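Local coordinates for protein probable N-glycosylase/DNA lyase (Thermotoga maritima, PDB 3N0U) that is an all-helical protein of the helix-hairpin-helix clan, in a family of DNA glycosylases that also carry the name DNA lyase, at residues R110-K115 against R128-R133; F56-A61 against A103-E108; E21-E26 against W210-G215; E15-L20 against A195-E200. All blocks are in the same frame, centred on the assembly; numbering follows the deposited sequence.

Contact 1. Residues R110-K115 against R128-R133. With NA (sodium ion), chain D.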
# COMPACT_ATOMS: atom_id res chain seq x y z
N ARG A 110 10.13 -13.81 -6.76
CA ARG A 110 11.24 -13.46 -7.63
C ARG A 110 10.95 -13.86 -9.08
O ARG A 110 11.56 -13.34 -10.02
CB ARG A 110 12.56 -14.06 -7.12
CG ARG A 110 12.96 -13.46 -5.80
CD ARG A 110 14.11 -14.20 -5.16
NE ARG A 110 14.47 -13.61 -3.88
CZ ARG A 110 15.31 -14.15 -3.01
NH1 ARG A 110 15.87 -15.33 -3.25
NH2 ARG A 110 15.59 -13.49 -1.88
N LYS A 111 9.99 -14.75 -9.26
CA LYS A 111 9.53 -15.10 -10.60
C LYS A 111 9.03 -13.87 -11.38
O LYS A 111 8.95 -13.91 -12.61
CB LYS A 111 8.39 -16.13 -10.54
CG LYS A 111 7.11 -15.56 -9.96
CD LYS A 111 5.99 -16.59 -9.82
CE LYS A 111 4.78 -15.94 -9.15
NZ LYS A 111 3.63 -16.88 -9.01
N LEU A 112 8.68 -12.81 -10.66
CA LEU A 112 8.12 -11.60 -11.28
C LEU A 112 9.17 -10.60 -11.72
O LEU A 112 8.85 -9.63 -12.40
CB LEU A 112 7.16 -10.90 -10.31
CG LEU A 112 5.97 -11.75 -9.89
CD1 LEU A 112 5.11 -10.98 -8.91
CD2 LEU A 112 5.17 -12.22 -11.12
N LEU A 113 10.43 -10.80 -11.34
CA LEU A 113 11.50 -9.93 -11.84
C LEU A 113 11.52 -10.02 -13.36
O LEU A 113 11.55 -11.12 -13.92
CB LEU A 113 12.86 -10.33 -11.28
CG LEU A 113 13.05 -10.05 -9.80
CD1 LEU A 113 14.19 -10.87 -9.24
CD2 LEU A 113 13.29 -8.58 -9.62
N GLY A 114 11.50 -8.86 -14.00
CA GLY A 114 11.41 -8.79 -15.45
C GLY A 114 10.03 -8.35 -15.94
O GLY A 114 9.88 -7.94 -17.10
N LYS A 115 9.04 -8.43 -15.05
CA LYS A 115 7.65 -8.14 -15.41
C LYS A 115 7.12 -6.88 -14.72
O LYS A 115 6.06 -6.37 -15.10
CB LYS A 115 6.76 -9.32 -15.00
CG LYS A 115 7.00 -10.60 -15.77
CD LYS A 115 6.27 -11.77 -15.13
CE LYS A 115 6.10 -12.91 -16.13
NZ LYS A 115 7.34 -13.16 -16.92
N ARG A 128 -3.43 -4.73 -10.89
CA ARG A 128 -3.80 -5.17 -9.56
C ARG A 128 -4.35 -6.60 -9.61
O ARG A 128 -4.00 -7.42 -8.77
CB ARG A 128 -4.82 -4.23 -8.92
CG ARG A 128 -5.44 -4.81 -7.65
CD ARG A 128 -6.15 -3.74 -6.86
NE ARG A 128 -7.30 -3.24 -7.59
CZ ARG A 128 -7.99 -2.16 -7.28
NH1 ARG A 128 -7.65 -1.43 -6.24
NH2 ARG A 128 -9.03 -1.83 -8.01
N GLU A 129 -5.19 -6.90 -10.60
CA GLU A 129 -5.75 -8.24 -10.75
C GLU A 129 -4.61 -9.25 -10.90
O GLU A 129 -4.64 -10.33 -10.31
CB GLU A 129 -6.66 -8.33 -11.99
CG GLU A 129 -8.02 -7.68 -11.80
CD GLU A 129 -8.86 -7.68 -13.08
OE1 GLU A 129 -8.45 -8.31 -14.08
OE2 GLU A 129 -9.94 -7.04 -13.08
N PHE A 130 -3.62 -8.90 -11.70
CA PHE A 130 -2.47 -9.78 -11.91
C PHE A 130 -1.73 -10.09 -10.63
O PHE A 130 -1.40 -11.23 -10.36
CB PHE A 130 -1.49 -9.17 -12.91
CG PHE A 130 -0.25 -9.99 -13.08
CD1 PHE A 130 0.86 -9.77 -12.27
CD2 PHE A 130 -0.21 -11.02 -14.00
CE1 PHE A 130 2.00 -10.55 -12.41
CE2 PHE A 130 0.94 -11.80 -14.15
CZ PHE A 130 2.03 -11.57 -13.35
N LEU A 131 -1.48 -9.06 -9.83
CA LEU A 131 -0.73 -9.24 -8.61
C LEU A 131 -1.52 -10.03 -7.59
O LEU A 131 -0.96 -10.86 -6.89
CB LEU A 131 -0.35 -7.87 -8.04
CG LEU A 131 0.69 -7.11 -8.83
CD1 LEU A 131 0.72 -5.67 -8.37
CD2 LEU A 131 2.08 -7.78 -8.74
N VAL A 132 -2.82 -9.78 -7.49
CA VAL A 132 -3.65 -10.57 -6.60
C VAL A 132 -3.54 -12.05 -6.94
O VAL A 132 -3.38 -12.90 -6.05
CB VAL A 132 -5.11 -10.14 -6.66
CG1 VAL A 132 -5.98 -11.10 -5.88
CG2 VAL A 132 -5.26 -8.74 -6.08
N ARG A 133 -3.60 -12.38 -8.22
CA ARG A 133 -3.59 -13.78 -8.60
C ARG A 133 -2.20 -14.42 -8.51
O ARG A 133 -2.08 -15.62 -8.20
CB ARG A 133 -4.15 -13.97 -10.01
CG ARG A 133 -4.23 -15.45 -10.43
CD ARG A 133 -4.85 -15.62 -11.79
NE ARG A 133 -6.16 -14.98 -11.86
CZ ARG A 133 -7.31 -15.55 -11.53
NH1 ARG A 133 -7.33 -16.81 -11.09
NH2 ARG A 133 -8.44 -14.87 -11.62
NA NA D . -1.59 -12.82 -4.54
O HOH W 1 -1.34 -15.37 -5.23
O HOH W 2 -2.07 -13.53 -2.17

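Contact 2. Residues F56-A61 against A103-E108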
# COMPACT_ATOMS: atom_id res chain seq x y z
N PHE A 56 8.23 -4.76 0.41
CA PHE A 56 7.75 -3.91 1.49
C PHE A 56 6.26 -4.17 1.69
O PHE A 56 5.79 -4.30 2.82
CB PHE A 56 8.00 -2.43 1.16
CG PHE A 56 7.26 -1.47 2.05
CD1 PHE A 56 7.78 -1.09 3.27
CD2 PHE A 56 6.05 -0.92 1.65
CE1 PHE A 56 7.10 -0.21 4.09
CE2 PHE A 56 5.38 -0.04 2.47
CZ PHE A 56 5.90 0.31 3.69
N CYS A 57 5.52 -4.29 0.60
CA CYS A 57 4.09 -4.50 0.72
C CYS A 57 3.74 -5.90 1.26
O CYS A 57 2.77 -6.07 2.00
CB CYS A 57 3.39 -4.22 -0.61
SG CYS A 57 3.52 -2.48 -1.10
N VAL A 58 4.54 -6.89 0.93
CA VAL A 58 4.38 -8.22 1.52
C VAL A 58 4.55 -8.13 3.05
O VAL A 58 3.79 -8.72 3.82
CB VAL A 58 5.41 -9.21 0.93
CG1 VAL A 58 5.43 -10.51 1.71
CG2 VAL A 58 5.12 -9.49 -0.54
N LEU A 59 5.55 -7.37 3.47
CA LEU A 59 5.89 -7.31 4.90
C LEU A 59 4.92 -6.49 5.72
O LEU A 59 4.78 -6.72 6.93
CB LEU A 59 7.28 -6.73 5.11
CG LEU A 59 8.42 -7.55 4.50
CD1 LEU A 59 9.73 -6.83 4.72
CD2 LEU A 59 8.47 -8.96 5.04
N THR A 60 4.26 -5.52 5.11
CA THR A 60 3.37 -4.67 5.88
C THR A 60 1.91 -5.08 5.80
O THR A 60 1.04 -4.33 6.26
CB THR A 60 3.50 -3.21 5.46
OG1 THR A 60 3.16 -3.08 4.08
CG2 THR A 60 4.91 -2.71 5.70
N ALA A 61 1.63 -6.29 5.31
CA ALA A 61 0.24 -6.76 5.17
C ALA A 61 -0.53 -6.67 6.48
O ALA A 61 -1.70 -6.27 6.49
CB ALA A 61 0.21 -8.16 4.65
N ALA A 103 9.27 -14.53 4.20
CA ALA A 103 10.47 -14.82 3.41
C ALA A 103 10.11 -15.73 2.24
O ALA A 103 10.59 -15.53 1.12
CB ALA A 103 11.53 -15.47 4.27
N GLU A 104 9.26 -16.72 2.49
CA GLU A 104 8.87 -17.66 1.45
C GLU A 104 8.10 -16.96 0.34
O GLU A 104 8.35 -17.22 -0.85
CB GLU A 104 8.03 -18.79 2.06
CG GLU A 104 8.87 -19.75 2.91
CD GLU A 104 8.08 -20.81 3.65
OE1 GLU A 104 6.85 -20.85 3.51
OE2 GLU A 104 8.72 -21.61 4.37
N PHE A 105 7.19 -16.07 0.71
CA PHE A 105 6.46 -15.27 -0.27
C PHE A 105 7.41 -14.48 -1.16
O PHE A 105 7.27 -14.49 -2.38
CB PHE A 105 5.51 -14.27 0.40
CG PHE A 105 4.36 -14.89 1.14
CD1 PHE A 105 3.91 -16.16 0.86
CD2 PHE A 105 3.73 -14.16 2.13
CE1 PHE A 105 2.84 -16.70 1.56
CE2 PHE A 105 2.66 -14.68 2.81
CZ PHE A 105 2.21 -15.95 2.54
N ILE A 106 8.37 -13.80 -0.53
CA ILE A 106 9.29 -12.93 -1.26
C ILE A 106 10.14 -13.76 -2.23
O ILE A 106 10.31 -13.40 -3.42
CB ILE A 106 10.14 -12.09 -0.29
CG1 ILE A 106 9.24 -11.06 0.38
CG2 ILE A 106 11.29 -11.38 -1.01
CD1 ILE A 106 9.83 -10.46 1.66
N VAL A 107 10.68 -14.87 -1.75
CA VAL A 107 11.50 -15.72 -2.60
C VAL A 107 10.68 -16.19 -3.81
O VAL A 107 11.15 -16.16 -4.97
CB VAL A 107 12.08 -16.91 -1.83
CG1 VAL A 107 12.75 -17.88 -2.78
CG2 VAL A 107 13.10 -16.44 -0.81
N GLU A 108 9.44 -16.63 -3.56
CA GLU A 108 8.58 -17.11 -4.64
C GLU A 108 8.29 -16.01 -5.65
O GLU A 108 8.20 -16.26 -6.86
CB GLU A 108 7.26 -17.65 -4.09
CG GLU A 108 7.38 -18.91 -3.27
CD GLU A 108 6.04 -19.31 -2.66
OE1 GLU A 108 5.62 -18.69 -1.65
OE2 GLU A 108 5.39 -20.24 -3.19

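Contact 3. Residues E21-E26 against W210-G215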
# COMPACT_ATOMS: atom_id res chain seq x y z
N GLU A 21 -10.19 18.66 6.10
CA GLU A 21 -9.88 20.01 5.66
C GLU A 21 -9.05 20.77 6.68
O GLU A 21 -8.22 21.57 6.30
CB GLU A 21 -11.13 20.80 5.32
CG GLU A 21 -11.96 20.22 4.17
CD GLU A 21 -11.34 20.36 2.79
OE1 GLU A 21 -10.15 20.69 2.68
OE2 GLU A 21 -12.07 20.11 1.79
N ARG A 22 -9.24 20.49 7.97
CA ARG A 22 -8.47 21.19 8.98
C ARG A 22 -7.00 20.78 9.01
O ARG A 22 -6.15 21.58 9.43
CB ARG A 22 -9.05 20.97 10.37
CG ARG A 22 -10.42 21.58 10.61
CD ARG A 22 -10.86 21.29 12.05
NE ARG A 22 -12.27 21.61 12.26
CZ ARG A 22 -13.24 20.71 12.39
NH1 ARG A 22 -12.97 19.40 12.35
NH2 ARG A 22 -14.49 21.11 12.58
N ILE A 23 -6.69 19.57 8.56
CA ILE A 23 -5.28 19.14 8.53
C ILE A 23 -4.67 19.26 7.15
O ILE A 23 -3.48 19.02 6.98
CB ILE A 23 -5.05 17.70 9.09
CG1 ILE A 23 -5.87 16.63 8.37
CG2 ILE A 23 -5.36 17.65 10.59
CD1 ILE A 23 -5.38 16.25 6.99
N ARG A 24 -5.47 19.66 6.17
CA ARG A 24 -5.01 19.60 4.79
C ARG A 24 -3.78 20.45 4.53
O ARG A 24 -2.82 20.00 3.92
CB ARG A 24 -6.14 20.03 3.86
CG ARG A 24 -5.84 19.76 2.40
CD ARG A 24 -7.03 20.24 1.55
NE ARG A 24 -7.01 19.64 0.22
CZ ARG A 24 -8.09 19.32 -0.47
NH1 ARG A 24 -7.94 18.77 -1.66
NH2 ARG A 24 -9.32 19.58 0.00
N GLU A 25 -3.78 21.69 5.02
CA GLU A 25 -2.70 22.60 4.69
C GLU A 25 -1.40 22.09 5.27
O GLU A 25 -0.37 22.12 4.61
CB GLU A 25 -3.00 23.99 5.25
CG GLU A 25 -1.92 25.01 4.98
CD GLU A 25 -2.18 26.33 5.70
OE1 GLU A 25 -1.22 26.92 6.25
OE2 GLU A 25 -3.35 26.78 5.72
N GLU A 26 -1.44 21.62 6.50
CA GLU A 26 -0.22 21.18 7.15
C GLU A 26 0.29 19.86 6.60
O GLU A 26 1.50 19.60 6.62
CB GLU A 26 -0.38 21.12 8.68
CG GLU A 26 -1.24 20.02 9.23
CD GLU A 26 -1.60 20.27 10.68
OE1 GLU A 26 -1.50 19.34 11.51
OE2 GLU A 26 -2.02 21.39 10.99
N TRP A 210 -4.45 8.85 6.53
CA TRP A 210 -3.52 8.32 7.53
C TRP A 210 -2.91 9.39 8.42
O TRP A 210 -2.54 9.11 9.56
CB TRP A 210 -2.42 7.48 6.87
CG TRP A 210 -2.76 6.03 6.85
CD1 TRP A 210 -3.27 5.31 5.81
CD2 TRP A 210 -2.63 5.13 7.94
NE1 TRP A 210 -3.46 4.01 6.19
CE2 TRP A 210 -3.06 3.87 7.50
CE3 TRP A 210 -2.17 5.26 9.26
CZ2 TRP A 210 -3.07 2.75 8.32
CZ3 TRP A 210 -2.17 4.14 10.07
CH2 TRP A 210 -2.61 2.90 9.60
N TYR A 211 -2.83 10.62 7.92
CA TYR A 211 -2.33 11.74 8.71
C TYR A 211 -3.20 11.95 9.96
O TYR A 211 -2.71 12.36 11.00
CB TYR A 211 -2.27 13.03 7.87
CG TYR A 211 -1.68 14.20 8.61
CD1 TYR A 211 -0.32 14.41 8.62
CD2 TYR A 211 -2.49 15.06 9.36
CE1 TYR A 211 0.23 15.46 9.32
CE2 TYR A 211 -1.94 16.11 10.04
CZ TYR A 211 -0.58 16.30 10.04
OH TYR A 211 -0.01 17.33 10.75
N LEU A 212 -4.47 11.61 9.86
CA LEU A 212 -5.39 11.81 10.98
C LEU A 212 -4.97 11.10 12.26
O LEU A 212 -5.29 11.56 13.35
CB LEU A 212 -6.80 11.34 10.62
CG LEU A 212 -7.49 12.07 9.48
CD1 LEU A 212 -8.88 11.43 9.23
CD2 LEU A 212 -7.62 13.53 9.78
N VAL A 213 -4.28 9.97 12.14
CA VAL A 213 -3.98 9.13 13.30
C VAL A 213 -2.99 9.80 14.25
O VAL A 213 -3.29 10.08 15.44
CB VAL A 213 -3.39 7.77 12.83
CG1 VAL A 213 -3.05 6.88 14.02
CG2 VAL A 213 -4.36 7.07 11.89
N LYS A 214 -1.79 10.05 13.73
CA LYS A 214 -0.69 10.52 14.56
C LYS A 214 0.05 11.69 13.90
O LYS A 214 1.08 12.13 14.39
CB LYS A 214 0.30 9.37 14.82
CG LYS A 214 -0.18 8.39 15.89
CD LYS A 214 0.79 7.24 16.10
CE LYS A 214 1.87 7.58 17.14
NZ LYS A 214 3.00 8.37 16.58
N GLY A 215 -0.47 12.18 12.77
CA GLY A 215 0.15 13.29 12.10
C GLY A 215 1.41 12.88 11.38
O GLY A 215 2.34 13.67 11.26

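Contact 4. Residues E15-L20 against A195-E200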
# COMPACT_ATOMS: atom_id res chain seq x y z
N GLU A 15 -18.50 15.42 8.80
CA GLU A 15 -17.59 15.56 9.92
C GLU A 15 -16.17 15.10 9.52
O GLU A 15 -15.17 15.75 9.84
CB GLU A 15 -18.10 14.77 11.13
CG GLU A 15 -17.24 14.91 12.37
CD GLU A 15 -17.81 14.18 13.58
OE1 GLU A 15 -19.05 14.14 13.73
OE2 GLU A 15 -17.01 13.64 14.37
N LEU A 16 -16.10 13.99 8.81
CA LEU A 16 -14.82 13.49 8.32
C LEU A 16 -14.19 14.48 7.35
O LEU A 16 -13.00 14.79 7.47
CB LEU A 16 -14.98 12.13 7.64
CG LEU A 16 -13.71 11.55 6.99
CD1 LEU A 16 -12.58 11.33 8.00
CD2 LEU A 16 -14.05 10.25 6.30
N LEU A 17 -14.96 14.98 6.39
CA LEU A 17 -14.42 15.93 5.44
C LEU A 17 -13.95 17.20 6.13
O LEU A 17 -12.93 17.75 5.77
CB LEU A 17 -15.42 16.25 4.34
CG LEU A 17 -15.66 15.07 3.38
CD1 LEU A 17 -16.87 15.33 2.51
CD2 LEU A 17 -14.42 14.83 2.51
N LYS A 18 -14.67 17.66 7.15
CA LYS A 18 -14.26 18.88 7.83
C LYS A 18 -12.95 18.68 8.57
O LYS A 18 -12.08 19.55 8.55
CB LYS A 18 -15.34 19.37 8.79
CG LYS A 18 -16.55 19.95 8.06
CD LYS A 18 -17.71 20.25 8.99
CE LYS A 18 -17.31 21.23 10.08
NZ LYS A 18 -18.48 21.60 10.93
N GLU A 19 -12.79 17.52 9.21
CA GLU A 19 -11.56 17.26 9.94
C GLU A 19 -10.39 17.15 8.97
O GLU A 19 -9.30 17.64 9.26
CB GLU A 19 -11.66 16.00 10.77
CG GLU A 19 -10.33 15.65 11.47
CD GLU A 19 -9.76 16.80 12.35
OE1 GLU A 19 -10.54 17.63 12.88
OE2 GLU A 19 -8.52 16.84 12.52
N LEU A 20 -10.62 16.51 7.82
CA LEU A 20 -9.57 16.41 6.82
C LEU A 20 -9.21 17.80 6.30
O LEU A 20 -8.03 18.08 6.07
CB LEU A 20 -9.99 15.52 5.66
CG LEU A 20 -10.02 14.02 5.94
CD1 LEU A 20 -10.87 13.31 4.91
CD2 LEU A 20 -8.60 13.44 5.96
N ALA A 195 -13.06 10.86 -1.88
CA ALA A 195 -11.84 11.51 -2.32
C ALA A 195 -12.16 12.62 -3.31
O ALA A 195 -11.60 13.71 -3.23
CB ALA A 195 -10.91 10.49 -2.95
N GLU A 196 -13.08 12.35 -4.21
CA GLU A 196 -13.48 13.33 -5.21
C GLU A 196 -14.13 14.54 -4.56
O GLU A 196 -13.87 15.68 -4.96
CB GLU A 196 -14.44 12.69 -6.21
CG GLU A 196 -14.78 13.55 -7.39
CD GLU A 196 -15.59 12.80 -8.43
OE1 GLU A 196 -16.59 12.14 -8.04
OE2 GLU A 196 -15.22 12.84 -9.62
N ALA A 197 -14.95 14.31 -3.53
CA ALA A 197 -15.58 15.40 -2.79
C ALA A 197 -14.54 16.30 -2.13
O ALA A 197 -14.73 17.51 -2.01
CB ALA A 197 -16.54 14.86 -1.74
N PHE A 198 -13.44 15.70 -1.71
CA PHE A 198 -12.35 16.42 -1.07
C PHE A 198 -11.45 17.10 -2.12
O PHE A 198 -10.73 18.03 -1.81
CB PHE A 198 -11.55 15.39 -0.25
CG PHE A 198 -10.49 15.97 0.65
CD1 PHE A 198 -10.83 16.69 1.76
CD2 PHE A 198 -9.16 15.70 0.41
CE1 PHE A 198 -9.84 17.20 2.62
CE2 PHE A 198 -8.17 16.19 1.24
CZ PHE A 198 -8.51 16.93 2.36
N GLY A 199 -11.49 16.62 -3.36
CA GLY A 199 -10.61 17.15 -4.39
C GLY A 199 -9.23 16.50 -4.47
O GLY A 199 -8.27 17.16 -4.86
N GLU A 200 -9.11 15.23 -4.10
CA GLU A 200 -7.85 14.49 -4.26
C GLU A 200 -8.07 13.15 -4.92
O GLU A 200 -9.15 12.55 -4.82
CB GLU A 200 -7.16 14.24 -2.90
CG GLU A 200 -6.73 15.48 -2.15
CD GLU A 200 -5.57 16.23 -2.81
OE1 GLU A 200 -4.72 15.59 -3.46
OE2 GLU A 200 -5.51 17.48 -2.67

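Contact 1. Residues R110-K115 against R128-R133
Leu112 meets Phe130 and Leu131 where the short 3-10 turn after helix 99-109 comes up against the side of helix 124-134. Starting at its base, Leu112 points CB toward the helix; with chi1 at -60° CG lies anti to the carbonyl carbon, beside the backbone N, and from there the two methyls reach different residues of the helix. CD2 goes to the rim of the Phe130 ring, close to the ring plane, and sits 3.8 Å from Phe130 CE1 and 3.9 Å from Phe130 CZ. CD1, the other methyl, approaches Leu131 CD2 at a looser 4.4 Å. Phe130 holds CG anti to its backbone N (chi1 175°), and its side chain and that of the leucine slide past each other in opposite directions. Contact between the segments is thus purely apolar, and Leu112 is buried, its side chain also touching Leu54 of helix 47-59 and Ala135. Nearby, Lys111 NZ bonds to Asn134 O, at the end of helix 124-134. One residue on from Leu131, Val132 O binds the sodium ion at 2.4 Å, together with two waters and the carbonyl oxygens of Ala135 and Ile138. Backbone carbonyls gripping a metal between two successive helices, here 124-134 and 140-148, are characteristic of the hairpin of helix-hairpin-helix DNA glycosylases, and this site is consistent with it.

Contact 2. Residues F56-A61 against A103-E108
Val58 reaches across from helix 47-59 to Phe105 and Ile106 on helix 99-109, and the contact between the two segments is entirely apolar. With chi1 at 169°, Val58 has CG1 anti to its backbone N, and this one methyl does the touching. It sits at the rim of the Phe105 ring, near its plane, 4.0 Å from Phe105 CB and equally far from Phe105 CD2. The same Val58 CG1 lies 4.1 Å from Ile106 CG1, so one methyl touches both neighbours on helix 99-109. A second apolar pair is Leu59 with Ile106: Leu59 CD2 meets Ile106 CD1 at 3.9 Å, the two side chains running at about a right angle. Ile106 thereby serves both partners, CG1 for the valine and CD1 for the leucine. The helices belong to the all-helical fold of the helix-hairpin-helix clan, and the probable hairpin is close by: Val58 also rests on Ile138, Phe105 on Lys136. Leu91 of helix 84-93 also touches Leu59.

Polar interactions lie beside this apolar seam, within each segment or to residues outside. As helix 47-59 gives out, Thr60 N still bonds to Phe56 O at 3.0 Å, while Leu59 O is taken up by His96 NE2. On the other helix, Glu108 OE1 lies in the plane of the Phe105 ring, at its edge, and the backbone runs on in regular helical bonds, Val107 N to Ala103 O at 2.9 Å among them.

Contact 3. Residues E21-E26 against W210-G215
Tyr211 buries the most surface here, laying its ring alongside Ile23 and ending in a hydrogen bond to Glu26. The hydroxyl is the donor: Tyr211 OH to Glu26 OE1 is 2.6 Å, using the anti lone pair of the oxygen, which lies in the plane of the ring while the carboxylate plane stands 86° to it. Glu26 gets there by turning CG between its backbone N and carbonyl carbon (chi1 72°) and then running extended. Its CG also comes 3.3 Å from Tyr211 OH.

Ile23 meets the ring obliquely at its CD2-CE2 side. Its CB is 3.6 Å from Tyr211 CE2, the two side chains sliding past each other, and its CG1 turns to Leu212 CD2 at 3.8 Å. Within the tyrosine's own segment, Gly215 CA lies 3.5 Å above the plane of the Tyr211 ring, toward the rim.

This is a near-perpendicular helix-helix contact at the surface, at 92° with axes 10.5 Å apart at closest approach, joining the N-terminal helix 13-44 to the C-terminal helix 202-214. Helix 13-44 also receives Leu212, through Leu16, Glu19 and Leu20, and Leu212 touches Leu165 of helix 160-168, so that helix 202-214 packs against both.

Contact 4. Residues E15-L20 against A195-E200
Phe198 turns its CG anti to the backbone N (chi1 -172°), which swings the ring toward helix 13-44, where Leu20 and Leu17 meet it; Leu17 has CG anti to the carbonyl carbon (chi1 -70°), and the end of its side chain comes nearer to the phenylalanine than the direction of its CB suggests. The phenylalanine is the last helical residue of helix 181-198, which ends in a Schellman motif. Gly199, with positive phi (87°), is its C-prime residue: Glu200 N bonds to Ala195 O at 3.0 Å, and Gly199 N makes a weak bond to Glu196 O. This turn brings the chain round toward helix 202-214.

Leu17 splits its two methyls between neighbouring residues. CD2 comes 4.0 Å from Phe198 CB and hardly farther from Phe198 CD1, while the other methyl, Leu17 CD1, reaches Ala197 CB at 4.3 Å. The leucine and the phenylalanine run past each other in opposite directions. Leu20 presses closer, and does so with its root: Leu20 CB is 3.5 Å from Phe198 CE1.

Phe205 of helix 202-214 also meets the ring, and the Arg24 guanidinium makes a cation-pi contact with it. Arg24 thus places a positive group where the helix terminates; this probably suits the negative end of the helix dipole. The far tip of the ring reaches the backbone of helix 13-44 itself, with Phe198 CZ 3.9 Å from Leu20 O.

In the fold
The contacts form two pairs on opposite sides of the chain's centre. Contacts 1 and 2 have centres 12 Å apart and lie at or beside the sodium site; contact 1 contributes the carbonyl oxygen of Val132, and in contact 2 the Phe105 side chain is about 8 Å from the ion. Contacts 3 and 4 lie 11 Å apart, share helix 13-44 and touch directly: Arg24 NH2 to Phe198 O is 2.8 Å, and Arg24 NH1 to Glu200 OE2 is 2.9 Å. Their segments alternate along the chain, so the N-terminal helix is tied to two consecutive C-terminal helices. Between the pairs, centres are 30 to 33 Å apart, the nearest atoms being about 8 Å apart for contacts 2 and 3.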